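Local coordinates for capsid protein (Penaeus vannamei nodavirus, PDB 5YKZ) that builds the capsid of a shrimp nodavirus, its P-domain, the part modelled here, probably pairing into the dimeric spikes that project from the particle, at residues V14-P19 with F95-V100; Q28-L33 with T110-I115; S36-L41 with F84-T89. All blocks are in the same frame, centred on the assembly; numbering follows the deposited sequence.

Interaction 1 (V14-P19 with F95-V100); sequences VNFIKP and FDLSVV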
ATOM      1  N   VAL B  14      -2.532  -6.983  -9.061  1.00 14.71           N
ATOM      2  CA  VAL B  14      -1.584  -7.448 -10.061  1.00 14.31           C
ATOM      3  C   VAL B  14      -0.231  -7.621  -9.481  1.00 14.20           C
ATOM      4  O   VAL B  14       0.236  -6.697  -8.756  1.00 14.90           O
ATOM      5  CB  VAL B  14      -1.522  -6.477 -11.241  1.00 15.34           C
ATOM      6  CG1 VAL B  14      -0.585  -6.971 -12.333  1.00 14.95           C
ATOM      7  CG2 VAL B  14      -2.912  -6.340 -11.844  1.00 17.10           C
ATOM      8  N   ASN B  15       0.460  -8.727  -9.658  1.00 13.26           N
ATOM      9  CA  ASN B  15       1.825  -8.849  -9.223  1.00 12.77           C
ATOM     10  C   ASN B  15       2.767  -8.065 -10.098  1.00 12.40           C
ATOM     11  O   ASN B  15       2.584  -7.967 -11.311  1.00 13.20           O
ATOM     12  CB  ASN B  15       2.261 -10.305  -9.225  1.00 13.38           C
ATOM     13  CG  ASN B  15       1.536 -11.136  -8.228  1.00 15.26           C
ATOM     14  OD1 ASN B  15       1.036 -10.616  -7.207  1.00 16.89           O
ATOM     15  ND2 ASN B  15       1.512 -12.451  -8.467  1.00 18.69           N
ATOM     16  N   PHE B  16       3.819  -7.519  -9.489  1.00 12.43           N
ATOM     17  CA  PHE B  16       4.938  -6.993 -10.246  1.00 12.76           C
ATOM     18  C   PHE B  16       5.684  -8.129 -10.964  1.00 12.02           C
ATOM     19  O   PHE B  16       5.766  -9.250 -10.441  1.00 12.63           O
ATOM     20  CB  PHE B  16       5.907  -6.213  -9.362  1.00 12.27           C
ATOM     21  CG  PHE B  16       5.453  -4.862  -9.004  1.00 11.51           C
ATOM     22  CD1 PHE B  16       5.266  -3.907  -9.993  1.00 12.18           C
ATOM     23  CD2 PHE B  16       5.232  -4.474  -7.693  1.00 12.28           C
ATOM     24  CE1 PHE B  16       4.926  -2.624  -9.688  1.00 12.60           C
ATOM     25  CE2 PHE B  16       4.836  -3.181  -7.400  1.00 12.28           C
ATOM     26  CZ  PHE B  16       4.685  -2.267  -8.360  1.00 12.77           C
ATOM     27  N   ILE B  17       6.194  -7.829 -12.154  1.00 12.56           N
ATOM     28  CA  ILE B  17       7.153  -8.687 -12.867  1.00 12.89           C
ATOM     29  C   ILE B  17       8.354  -8.929 -11.990  1.00 12.91           C
ATOM     30  O   ILE B  17       8.646  -8.249 -10.979  1.00 12.58           O
ATOM     31  CB  ILE B  17       7.485  -8.143 -14.224  1.00 13.37           C
ATOM     32  CG1 ILE B  17       8.156  -6.761 -14.144  1.00 12.97           C
ATOM     33  CG2 ILE B  17       6.276  -8.179 -15.168  1.00 13.92           C
ATOM     34  CD1 ILE B  17       8.848  -6.356 -15.437  1.00 15.07           C
ATOM     35  N   LYS B  18       9.116  -9.924 -12.465  1.00 12.51           N
ATOM     36  CA  LYS B  18      10.369 -10.372 -11.846  1.00 12.53           C
ATOM     37  C   LYS B  18      11.424 -10.195 -12.843  1.00 13.31           C
ATOM     38  O   LYS B  18      11.778 -11.148 -13.619  1.00 13.73           O
ATOM     39  CB  LYS B  18      10.201 -11.807 -11.400  1.00 13.42           C
ATOM     40  CG  LYS B  18       9.087 -12.001 -10.400  1.00 14.53           C
ATOM     41  CD  LYS B  18       8.997 -13.439  -9.940  1.00 18.04           C
ATOM     42  CE  LYS B  18       7.770 -13.777  -9.186  1.00 20.24           C
ATOM     43  NZ  LYS B  18       7.697 -13.086  -8.027  1.00 19.98           N
ATOM     44  N   PRO B  19      12.006  -9.021 -12.956  1.00 13.10           N
ATOM     45  CA  PRO B  19      13.072  -8.805 -13.956  1.00 14.30           C
ATOM     46  C   PRO B  19      14.235  -9.742 -13.817  1.00 15.10           C
ATOM     47  O   PRO B  19      14.650 -10.107 -12.750  1.00 14.63           O
ATOM     48  CB  PRO B  19      13.516  -7.358 -13.712  1.00 15.72           C
ATOM     49  CG  PRO B  19      12.391  -6.720 -12.971  1.00 15.82           C
ATOM     50  CD  PRO B  19      11.730  -7.796 -12.175  1.00 14.16           C
ATOM     51  N   PHE B  95      -1.662  -0.045 -19.988  1.00 15.47           N
ATOM     52  CA  PHE B  95      -0.604   0.880 -19.711  1.00 15.15           C
ATOM     53  C   PHE B  95       0.657   0.151 -19.388  1.00 13.96           C
ATOM     54  O   PHE B  95       0.633  -1.017 -18.983  1.00 14.87           O
ATOM     55  CB  PHE B  95      -0.939   1.879 -18.571  1.00 15.08           C
ATOM     56  CG  PHE B  95      -1.163   1.190 -17.222  1.00 14.71           C
ATOM     57  CD1 PHE B  95      -0.084   0.884 -16.409  1.00 14.47           C
ATOM     58  CD2 PHE B  95      -2.440   0.984 -16.694  1.00 15.53           C
ATOM     59  CE1 PHE B  95      -0.261   0.315 -15.178  1.00 14.88           C
ATOM     60  CE2 PHE B  95      -2.631   0.406 -15.434  1.00 15.72           C
ATOM     61  CZ  PHE B  95      -1.528   0.060 -14.683  1.00 14.63           C
ATOM     62  N   ASP B  96       1.771   0.795 -19.567  1.00 14.11           N
ATOM     63  CA  ASP B  96       3.066   0.251 -19.269  1.00 13.61           C
ATOM     64  C   ASP B  96       3.742   0.872 -18.083  1.00 14.06           C
ATOM     65  O   ASP B  96       3.684   2.089 -17.876  1.00 14.73           O
ATOM     66  CB  ASP B  96       4.036   0.423 -20.473  1.00 14.55           C
ATOM     67  CG  ASP B  96       3.728  -0.400 -21.669  1.00 14.65           C
ATOM     68  OD1 ASP B  96       2.961  -1.303 -21.600  1.00 16.00           O
ATOM     69  OD2 ASP B  96       4.365  -0.127 -22.715  1.00 17.19           O
ATOM     70  N   LEU B  97       4.381   0.062 -17.259  1.00 13.33           N
ATOM     71  CA  LEU B  97       5.258   0.469 -16.178  1.00 12.91           C
ATOM     72  C   LEU B  97       6.690   0.140 -16.519  1.00 13.02           C
ATOM     73  O   LEU B  97       6.935  -0.888 -17.170  1.00 14.83           O
ATOM     74  CB  LEU B  97       4.891  -0.222 -14.872  1.00 13.02           C
ATOM     75  CG  LEU B  97       3.480  -0.063 -14.378  1.00 13.55           C
ATOM     76  CD1 LEU B  97       3.305  -0.875 -13.087  1.00 15.56           C
ATOM     77  CD2 LEU B  97       3.109   1.361 -14.136  1.00 15.01           C
ATOM     78  N   SER B  98       7.594   0.891 -16.025  1.00 13.24           N
ATOM     79  CA  SER B  98       9.023   0.555 -16.015  1.00 13.88           C
ATOM     80  C   SER B  98       9.363  -0.016 -14.639  1.00 13.40           C
ATOM     81  O   SER B  98       9.104   0.740 -13.632  1.00 15.52           O
ATOM     82  CB  SER B  98       9.819   1.768 -16.272  1.00 14.45           C
ATOM     83  OG  SER B  98      11.212   1.553 -16.161  1.00 17.22           O
ATOM     84  N   VAL B  99       9.845  -1.201 -14.500  1.00 12.66           N
ATOM     85  CA  VAL B  99      10.055  -1.867 -13.199  1.00 13.70           C
ATOM     86  C   VAL B  99      11.471  -2.317 -13.125  1.00 13.07           C
ATOM     87  O   VAL B  99      12.011  -2.918 -14.073  1.00 14.87           O
ATOM     88  CB  VAL B  99       9.137  -3.080 -13.095  1.00 13.75           C
ATOM     89  CG1 VAL B  99       9.371  -3.728 -11.727  1.00 14.87           C
ATOM     90  CG2 VAL B  99       7.668  -2.739 -13.241  1.00 14.31           C
ATOM     91  N   VAL B 100      12.146  -2.004 -12.043  1.00 13.27           N
ATOM     92  CA  VAL B 100      13.530  -2.349 -11.869  1.00 13.90           C
ATOM     93  C   VAL B 100      13.768  -2.957 -10.514  1.00 13.04           C
ATOM     94  O   VAL B 100      13.230  -2.463  -9.481  1.00 13.75           O
ATOM     95  CB  VAL B 100      14.463  -1.154 -12.099  1.00 15.64           C
ATOM     96  CG1 VAL B 100      14.179  -0.052 -11.201  1.00 16.79           C
ATOM     97  CG2 VAL B 100      15.958  -1.572 -12.095  1.00 18.83           C
TER
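Leu97 and Val99 meet Phe16, Ile17 and Pro19 where the chain leaves strand 7-15 and passes across strand 95-101. The strand order is that of a jelly roll, and these two strands belong to its opposite sheets, so the contact joins the two layers. It is purely apolar and mostly buried. Taking the strand in order, Leu97 comes first. Its CD1 sits at the edge of the Phe16 ring, close to the ring plane and 4.2 Å from CE1, with the two side chains crossing at about a right angle. Phe16 reaches this place because its CG lies anti to the carbonyl carbon (chi1 -77°), which carries the ring inward although its CB does not point straight at the strand. There the ring also meets that of Phe112, the planes about 50° apart, and Leu59 and Ala61 of strand 58-63 pack against it as well. Two residues further on, Val99 is the hub: it has the largest share of the contact and touches all three residues of the passing chain. Its CG2 approaches CD1 of Phe16 obliquely, at 4.2 Å. Ile17 lies across its branch point, CG1 and CD1 each 4.0 Å from Val99 CB. The first torsion of Ile17 (chi1 62°) sets CG1 between backbone N and carbonyl carbon, from where CG1 and CD1 reach the valine. Last comes the proline, with the ring carbon CG of Pro19 4.0 Å from the carbonyl O of Val99 and 4.4 Å from its methyl CG1.

Interaction 2 (Q28-L33 with T110-I115); sequences QTVTGL and TGFNII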
ATOM      1  N   GLN B  28       6.549  -3.692 -17.775  1.00 13.47           N
ATOM      2  CA  GLN B  28       5.409  -4.468 -17.399  1.00 13.29           C
ATOM      3  C   GLN B  28       4.239  -3.815 -18.038  1.00 12.39           C
ATOM      4  O   GLN B  28       3.888  -2.679 -17.749  1.00 13.62           O
ATOM      5  CB  GLN B  28       5.231  -4.517 -15.865  1.00 12.79           C
ATOM      6  CG  GLN B  28       3.973  -5.170 -15.509  1.00 12.82           C
ATOM      7  CD  GLN B  28       3.915  -5.615 -14.048  1.00 12.82           C
ATOM      8  OE1 GLN B  28       4.849  -5.425 -13.258  1.00 12.90           O
ATOM      9  NE2 GLN B  28       2.775  -6.153 -13.647  1.00 13.82           N
ATOM     10  N   THR B  29       3.560  -4.522 -18.917  1.00 12.78           N
ATOM     11  CA  THR B  29       2.316  -4.104 -19.539  1.00 14.18           C
ATOM     12  C   THR B  29       1.192  -4.603 -18.782  1.00 15.08           C
ATOM     13  O   THR B  29       1.024  -5.831 -18.526  1.00 17.05           O
ATOM     14  CB  THR B  29       2.276  -4.564 -21.025  1.00 14.70           C
ATOM     15  OG1 THR B  29       3.361  -4.012 -21.717  1.00 16.28           O
ATOM     16  CG2 THR B  29       0.989  -4.166 -21.725  1.00 17.22           C
ATOM     17  N   VAL B  30       0.294  -3.730 -18.321  1.00 14.22           N
ATOM     18  CA  VAL B  30      -0.927  -4.068 -17.626  1.00 14.01           C
ATOM     19  C   VAL B  30      -2.078  -3.918 -18.619  1.00 16.22           C
ATOM     20  O   VAL B  30      -2.199  -2.890 -19.266  1.00 16.75           O
ATOM     21  CB  VAL B  30      -1.110  -3.143 -16.414  1.00 15.14           C
ATOM     22  CG1 VAL B  30      -2.356  -3.450 -15.693  1.00 18.28           C
ATOM     23  CG2 VAL B  30       0.099  -3.248 -15.468  1.00 16.86           C
ATOM     24  N   THR B  31      -2.904  -4.968 -18.696  1.00 16.33           N
ATOM     25  CA  THR B  31      -3.986  -5.027 -19.643  1.00 17.77           C
ATOM     26  C   THR B  31      -5.309  -5.264 -18.983  1.00 19.07           C
ATOM     27  O   THR B  31      -5.455  -5.498 -17.796  1.00 18.22           O
ATOM     28  CB  THR B  31      -3.690  -6.222 -20.631  1.00 18.16           C
ATOM     29  OG1 THR B  31      -3.809  -7.456 -19.949  1.00 19.35           O
ATOM     30  CG2 THR B  31      -2.332  -6.108 -21.299  1.00 20.31           C
ATOM     31  N   GLY B  32      -6.343  -5.186 -19.809  1.00 19.07           N
ATOM     32  CA  GLY B  32      -7.661  -5.530 -19.413  1.00 20.91           C
ATOM     33  C   GLY B  32      -8.430  -4.506 -18.650  1.00 20.54           C
ATOM     34  O   GLY B  32      -9.414  -4.891 -18.043  1.00 24.67           O
ATOM     35  N   LEU B  33      -8.050  -3.242 -18.734  1.00 19.43           N
ATOM     36  CA  LEU B  33      -8.790  -2.209 -18.045  1.00 19.11           C
ATOM     37  C   LEU B  33      -9.705  -1.412 -19.023  1.00 21.14           C
ATOM     38  O   LEU B  33      -9.789  -1.765 -20.203  1.00 20.83           O
ATOM     39  CB  LEU B  33      -7.736  -1.301 -17.375  1.00 19.08           C
ATOM     40  CG  LEU B  33      -6.961  -2.026 -16.270  1.00 19.30           C
ATOM     41  CD1 LEU B  33      -5.683  -1.243 -15.887  1.00 18.65           C
ATOM     42  CD2 LEU B  33      -7.829  -2.219 -15.057  1.00 22.42           C
ATOM     43  N   THR B 110       5.748  -9.405  -5.115  1.00 12.15           N
ATOM     44  CA  THR B 110       5.073  -8.189  -4.621  1.00 12.52           C
ATOM     45  C   THR B 110       4.159  -7.738  -5.747  1.00 11.79           C
ATOM     46  O   THR B 110       4.184  -8.265  -6.857  1.00 12.16           O
ATOM     47  CB  THR B 110       6.036  -7.117  -4.190  1.00 12.61           C
ATOM     48  OG1 THR B 110       6.672  -6.533  -5.312  1.00 13.02           O
ATOM     49  CG2 THR B 110       7.057  -7.636  -3.191  1.00 13.72           C
ATOM     50  N   GLY B 111       3.349  -6.713  -5.472  1.00 12.44           N
ATOM     51  CA  GLY B 111       2.384  -6.262  -6.433  1.00 12.40           C
ATOM     52  C   GLY B 111       1.753  -4.951  -6.066  1.00 12.09           C
ATOM     53  O   GLY B 111       2.275  -4.177  -5.237  1.00 12.09           O
ATOM     54  N   PHE B 112       0.641  -4.707  -6.705  1.00 12.26           N
ATOM     55  CA  PHE B 112      -0.076  -3.448  -6.564  1.00 12.20           C
ATOM     56  C   PHE B 112      -1.550  -3.679  -6.722  1.00 12.74           C
ATOM     57  O   PHE B 112      -1.984  -4.640  -7.387  1.00 14.61           O
ATOM     58  CB  PHE B 112       0.448  -2.348  -7.538  1.00 12.45           C
ATOM     59  CG  PHE B 112       0.451  -2.780  -8.978  1.00 12.41           C
ATOM     60  CD1 PHE B 112       1.541  -3.448  -9.494  1.00 12.59           C
ATOM     61  CD2 PHE B 112      -0.576  -2.438  -9.790  1.00 13.40           C
ATOM     62  CE1 PHE B 112       1.572  -3.794 -10.832  1.00 15.00           C
ATOM     63  CE2 PHE B 112      -0.522  -2.751 -11.141  1.00 14.76           C
ATOM     64  CZ  PHE B 112       0.555  -3.444 -11.644  1.00 14.64           C
ATOM     65  N   ASN B 113      -2.335  -2.791  -6.120  1.00 13.07           N
ATOM     66  CA  ASN B 113      -3.758  -2.666  -6.352  1.00 13.74           C
ATOM     67  C   ASN B 113      -4.054  -1.672  -7.358  1.00 13.26           C
ATOM     68  O   ASN B 113      -3.424  -0.623  -7.357  1.00 15.03           O
ATOM     69  CB  ASN B 113      -4.473  -2.343  -5.032  1.00 15.64           C
ATOM     70  CG  ASN B 113      -4.521  -3.667  -4.144  1.00 17.48           C
ATOM     71  OD1 ASN B 113      -4.849  -4.726  -4.607  1.00 19.54           O
ATOM     72  ND2 ASN B 113      -4.060  -3.574  -3.097  1.00 20.05           N
ATOM     73  N   ILE B 114      -4.973  -1.952  -8.286  1.00 13.57           N
ATOM     74  CA  ILE B 114      -5.433  -1.005  -9.296  1.00 13.82           C
ATOM     75  C   ILE B 114      -6.768  -0.479  -8.834  1.00 14.26           C
ATOM     76  O   ILE B 114      -7.754  -1.233  -8.730  1.00 16.53           O
ATOM     77  CB  ILE B 114      -5.557  -1.642 -10.658  1.00 15.55           C
ATOM     78  CG1 ILE B 114      -4.253  -2.364 -11.063  1.00 14.45           C
ATOM     79  CG2 ILE B 114      -6.006  -0.592 -11.662  1.00 17.14           C
ATOM     80  CD1 ILE B 114      -4.285  -2.898 -12.467  1.00 17.27           C
ATOM     81  N   ILE B 115      -6.807   0.774  -8.471  1.00 13.96           N
ATOM     82  CA  ILE B 115      -7.936   1.440  -7.803  1.00 14.28           C
ATOM     83  C   ILE B 115      -8.616   2.314  -8.818  1.00 13.79           C
ATOM     84  O   ILE B 115      -8.023   3.014  -9.587  1.00 14.16           O
ATOM     85  CB  ILE B 115      -7.455   2.276  -6.639  1.00 14.45           C
ATOM     86  CG1 ILE B 115      -6.704   1.392  -5.676  1.00 17.20           C
ATOM     87  CG2 ILE B 115      -8.643   2.923  -5.952  1.00 16.44           C
ATOM     88  CD1 ILE B 115      -5.900   2.059  -4.685  1.00 21.90           C
TER
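The backbones that carry Val30 and Ile114 belong to strands 28-30 and 111-115, which run in nearly the same direction, 26° apart, with their axes no closer than 12.1 Å. That is too far for backbone pairing, and the gap is bridged by side chains pointing at each other from two layers. After Val30 the chain turns through Gly32, and Leu33 swings back toward the second strand. Phe112 fills the first half of the gap. Its first torsion (chi1 54°) sets CG between backbone N and carbonyl carbon, and the ring then meets the opposite strand with its edge. Gln28 NE2 lies near the ring plane 3.9 Å from CE1, the amide turned 55° against the ring, and Val30 CG2 comes to the same edge 3.9 Å from CZ. The glutamine amide is buried but satisfied: its OE1 accepts from Ile17 N and its NE2 donates to Asn15 O, two bonds that fix its rotation and tie the extended side chain to the end of strand 7-15 and the loop that follows it. The second half belongs to Ile114, whose CD1 meets two partners on the side facing segment 28-33. Val30 CG1 lies 3.8 Å from it, the two side chains running alongside one another in opposite senses. Leu33 instead reaches it tip to tip, with its CD1 4.0 Å from Ile114 CD1. Tyr39 of strand 38-48 packs against both Leu33 and Ile114. Such packing of mostly apolar side chains across the gap between slightly rotated strands is what fills the interior of a jelly-roll sandwich.

Interaction 3 (S36-L41 with F84-T89); sequences STSYLL and FIKVKT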
ATOM      1  N   SER B  36      -8.869   4.498 -22.017  1.00 20.93           N
ATOM      2  CA  SER B  36      -8.747   5.932 -21.757  1.00 18.99           C
ATOM      3  C   SER B  36      -9.306   6.305 -20.448  1.00 20.44           C
ATOM      4  O   SER B  36     -10.034   7.280 -20.287  1.00 21.56           O
ATOM      5  CB  SER B  36      -9.340   6.762 -22.942  1.00 23.07           C
ATOM      6  OG  SER B  36      -8.799   6.358 -24.186  1.00 24.56           O
ATOM      7  N   THR B  37      -8.885   5.588 -19.390  1.00 18.83           N
ATOM      8  CA  THR B  37      -9.367   5.773 -18.038  1.00 18.23           C
ATOM      9  C   THR B  37      -8.138   5.831 -17.082  1.00 17.24           C
ATOM     10  O   THR B  37      -7.181   5.086 -17.266  1.00 17.38           O
ATOM     11  CB  THR B  37     -10.224   4.575 -17.605  1.00 17.94           C
ATOM     12  OG1 THR B  37     -11.394   4.515 -18.518  1.00 21.61           O
ATOM     13  CG2 THR B  37     -10.800   4.711 -16.198  1.00 20.43           C
ATOM     14  N   SER B  38      -8.283   6.657 -16.093  1.00 16.62           N
ATOM     15  CA  SER B  38      -7.215   6.843 -15.076  1.00 17.01           C
ATOM     16  C   SER B  38      -7.487   5.981 -13.883  1.00 16.05           C
ATOM     17  O   SER B  38      -8.600   5.798 -13.375  1.00 16.98           O
ATOM     18  CB  SER B  38      -7.131   8.302 -14.726  1.00 20.06           C
ATOM     19  OG  SER B  38      -6.521   8.981 -15.901  1.00 24.42           O
ATOM     20  N   TYR B  39      -6.358   5.443 -13.384  1.00 15.66           N
ATOM     21  CA  TYR B  39      -6.306   4.542 -12.211  1.00 14.34           C
ATOM     22  C   TYR B  39      -5.277   4.986 -11.248  1.00 13.37           C
ATOM     23  O   TYR B  39      -4.263   5.627 -11.681  1.00 14.78           O
ATOM     24  CB  TYR B  39      -6.033   3.102 -12.670  1.00 14.75           C
ATOM     25  CG  TYR B  39      -7.088   2.559 -13.544  1.00 15.72           C
ATOM     26  CD1 TYR B  39      -8.197   1.934 -12.985  1.00 17.35           C
ATOM     27  CD2 TYR B  39      -7.045   2.641 -14.930  1.00 17.01           C
ATOM     28  CE1 TYR B  39      -9.232   1.459 -13.784  1.00 18.49           C
ATOM     29  CE2 TYR B  39      -8.078   2.139 -15.722  1.00 17.01           C
ATOM     30  CZ  TYR B  39      -9.138   1.568 -15.111  1.00 16.71           C
ATOM     31  OH  TYR B  39     -10.145   1.038 -15.943  1.00 19.99           O
ATOM     32  N   LEU B  40      -5.385   4.625 -10.022  1.00 13.57           N
ATOM     33  CA  LEU B  40      -4.308   4.793  -8.994  1.00 13.21           C
ATOM     34  C   LEU B  40      -3.765   3.431  -8.661  1.00 13.33           C
ATOM     35  O   LEU B  40      -4.567   2.478  -8.464  1.00 14.25           O
ATOM     36  CB  LEU B  40      -4.957   5.401  -7.807  1.00 15.37           C
ATOM     37  CG  LEU B  40      -4.074   5.965  -6.783  1.00 18.53           C
ATOM     38  CD1 LEU B  40      -3.314   7.255  -7.242  1.00 17.46           C
ATOM     39  CD2 LEU B  40      -4.824   6.223  -5.482  1.00 23.25           C
ATOM     40  N   LEU B  41      -2.471   3.300  -8.530  1.00 12.53           N
ATOM     41  CA  LEU B  41      -1.826   2.054  -8.151  1.00 12.91           C
ATOM     42  C   LEU B  41      -1.160   2.213  -6.828  1.00 12.72           C
ATOM     43  O   LEU B  41      -0.421   3.190  -6.613  1.00 13.15           O
ATOM     44  CB  LEU B  41      -0.757   1.622  -9.169  1.00 13.16           C
ATOM     45  CG  LEU B  41      -1.066   1.836 -10.620  1.00 13.62           C
ATOM     46  CD1 LEU B  41       0.039   1.369 -11.506  1.00 13.30           C
ATOM     47  CD2 LEU B  41      -2.384   1.141 -11.041  1.00 14.18           C
ATOM     48  N   PHE B  84       2.459   6.058  -4.823  1.00 12.79           N
ATOM     49  CA  PHE B  84       1.269   5.704  -5.537  1.00 13.22           C
ATOM     50  C   PHE B  84       1.364   6.292  -6.917  1.00 13.54           C
ATOM     51  O   PHE B  84       1.900   7.429  -7.113  1.00 14.02           O
ATOM     52  CB  PHE B  84      -0.017   6.168  -4.820  1.00 14.39           C
ATOM     53  CG  PHE B  84      -0.002   7.583  -4.278  1.00 14.00           C
ATOM     54  CD1 PHE B  84      -0.414   8.662  -4.984  1.00 15.56           C
ATOM     55  CD2 PHE B  84       0.367   7.812  -2.981  1.00 15.26           C
ATOM     56  CE1 PHE B  84      -0.412   9.919  -4.473  1.00 15.54           C
ATOM     57  CE2 PHE B  84       0.304   9.038  -2.444  1.00 16.31           C
ATOM     58  CZ  PHE B  84      -0.015  10.085  -3.157  1.00 17.48           C
ATOM     59  N   ILE B  85       0.944   5.557  -7.902  1.00 13.14           N
ATOM     60  CA  ILE B  85       1.033   5.907  -9.327  1.00 12.95           C
ATOM     61  C   ILE B  85      -0.321   6.276  -9.849  1.00 12.80           C
ATOM     62  O   ILE B  85      -1.321   5.580  -9.602  1.00 13.74           O
ATOM     63  CB  ILE B  85       1.611   4.696 -10.111  1.00 12.77           C
ATOM     64  CG1 ILE B  85       3.064   4.544  -9.820  1.00 13.07           C
ATOM     65  CG2 ILE B  85       1.352   4.886 -11.613  1.00 12.97           C
ATOM     66  CD1 ILE B  85       3.681   3.231 -10.295  1.00 13.93           C
ATOM     67  N   LYS B  86      -0.411   7.346 -10.600  1.00 12.64           N
ATOM     68  CA  LYS B  86      -1.567   7.707 -11.386  1.00 12.66           C
ATOM     69  C   LYS B  86      -1.212   7.467 -12.830  1.00 13.12           C
ATOM     70  O   LYS B  86      -0.210   7.972 -13.319  1.00 13.79           O
ATOM     71  CB  LYS B  86      -1.951   9.162 -11.167  1.00 14.00           C
ATOM     72  CG  LYS B  86      -3.078   9.726 -11.995  1.00 17.49           C
ATOM     73  CD  LYS B  86      -4.367   8.944 -12.044  1.00 18.56           C
ATOM     74  CE  LYS B  86      -4.965   8.969 -10.695  1.00 19.95           C
ATOM     75  NZ  LYS B  86      -5.280  10.289 -10.153  1.00 22.28           N
ATOM     76  N   VAL B  87      -2.025   6.705 -13.530  1.00 12.82           N
ATOM     77  CA  VAL B  87      -1.742   6.325 -14.898  1.00 14.84           C
ATOM     78  C   VAL B  87      -3.025   6.175 -15.656  1.00 14.88           C
ATOM     79  O   VAL B  87      -4.068   5.678 -15.119  1.00 16.64           O
ATOM     80  CB  VAL B  87      -0.906   5.041 -14.956  1.00 14.70           C
ATOM     81  CG1 VAL B  87      -1.644   3.854 -14.280  1.00 15.03           C
ATOM     82  CG2 VAL B  87      -0.413   4.742 -16.377  1.00 16.17           C
ATOM     83  N   LYS B  88      -3.016   6.621 -16.897  1.00 15.77           N
ATOM     84  CA  LYS B  88      -4.161   6.491 -17.818  1.00 16.83           C
ATOM     85  C   LYS B  88      -3.898   5.438 -18.819  1.00 18.32           C
ATOM     86  O   LYS B  88      -2.839   5.366 -19.444  1.00 18.65           O
ATOM     87  CB  LYS B  88      -4.409   7.808 -18.485  1.00 18.90           C
ATOM     88  CG  LYS B  88      -5.685   7.915 -19.352  1.00 21.79           C
ATOM     89  CD  LYS B  88      -5.854   9.302 -19.979  1.00 22.91           C
ATOM     90  CE  LYS B  88      -7.050   9.362 -20.921  1.00 26.32           C
ATOM     91  NZ  LYS B  88      -7.260  10.771 -21.463  1.00 31.39           N
ATOM     92  N   THR B  89      -4.908   4.626 -19.025  1.00 17.71           N
ATOM     93  CA  THR B  89      -4.828   3.625 -20.069  1.00 16.92           C
ATOM     94  C   THR B  89      -4.946   4.268 -21.474  1.00 18.74           C
ATOM     95  O   THR B  89      -5.417   5.383 -21.658  1.00 18.68           O
ATOM     96  CB  THR B  89      -5.866   2.592 -19.965  1.00 17.18           C
ATOM     97  OG1 THR B  89      -7.145   3.258 -19.932  1.00 18.96           O
ATOM     98  CG2 THR B  89      -5.715   1.793 -18.635  1.00 18.47           C
TER
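Tyr39 and Val87 sit at the middle of an antiparallel pairing between strands 38-41 and 85-88, neighbours within one sheet of the jelly roll. Backbone bonds come first. Tyr39 with Val87 and Leu41 with Ile85 are hydrogen-bonded pairs, each joined by two N-H...O bonds, the shortest being Leu41 N to Ile85 O at 2.8 Å. At the Thr37 end Thr89 N donates to Thr37 O from above the carbonyl plane, but the return bond comes from a side chain: Thr37 N gives a nearly straight bond (168°) to Thr89 OG1, 3.0 Å away. A chi1 of 55° turns that hydroxyl toward the incoming strand, and it is also bonded to Ser34 O, so one hydroxyl links Thr37 to a residue just before the segment. Apolar contacts lie on the interior face, with Tyr39, Leu41, Ile85 and Val87. Leu41 CD1 rests 3.8 Å from Ile85 CG2 and 4.1 Å from Val87 CG1, while Thr89 CG2 comes obliquely to the tyrosine ring, 3.8 Å from CE2. On the other face, with Ser38, Leu40, Lys86 and Lys88, the first three meet the second subunit. Leu40 CD1 packs 3.9 Å from Phe84 CD1, and Ile115 and Val10 of the second subunit pack on these two residues respectively. The salt bridge to the second subunit comes from Lys86, whose NZ pairs with Asp7 and also forms a hydrogen bond with Val8 O, both of that subunit. Its bent chain passes over the neighbouring strand, bringing CD to 3.3 Å from Tyr39 O.

Interactions 1 and 2 are buried contacts between the two sheets of the jelly roll, made almost wholly by apolar side chains. Interaction 3 joins neighbours within one sheet, relies on backbone hydrogen bonds, and is only partly buried. The first two draw on neighbouring strands: 7-15 lies beside 111-118 in one layer, 95-101 beside 26-30 in the other, and Phe16 N bonds to Thr110 O in the first. Strand 38-48 lies next to 111-118 in that same first layer, with Ile115 N donating to Leu40 O. Interaction 3 has the larger part in the dimer, its outer face combining packing with the Lys86 salt bridge, though Ile115 of interaction 2 also touches Leu40 of the second subunit.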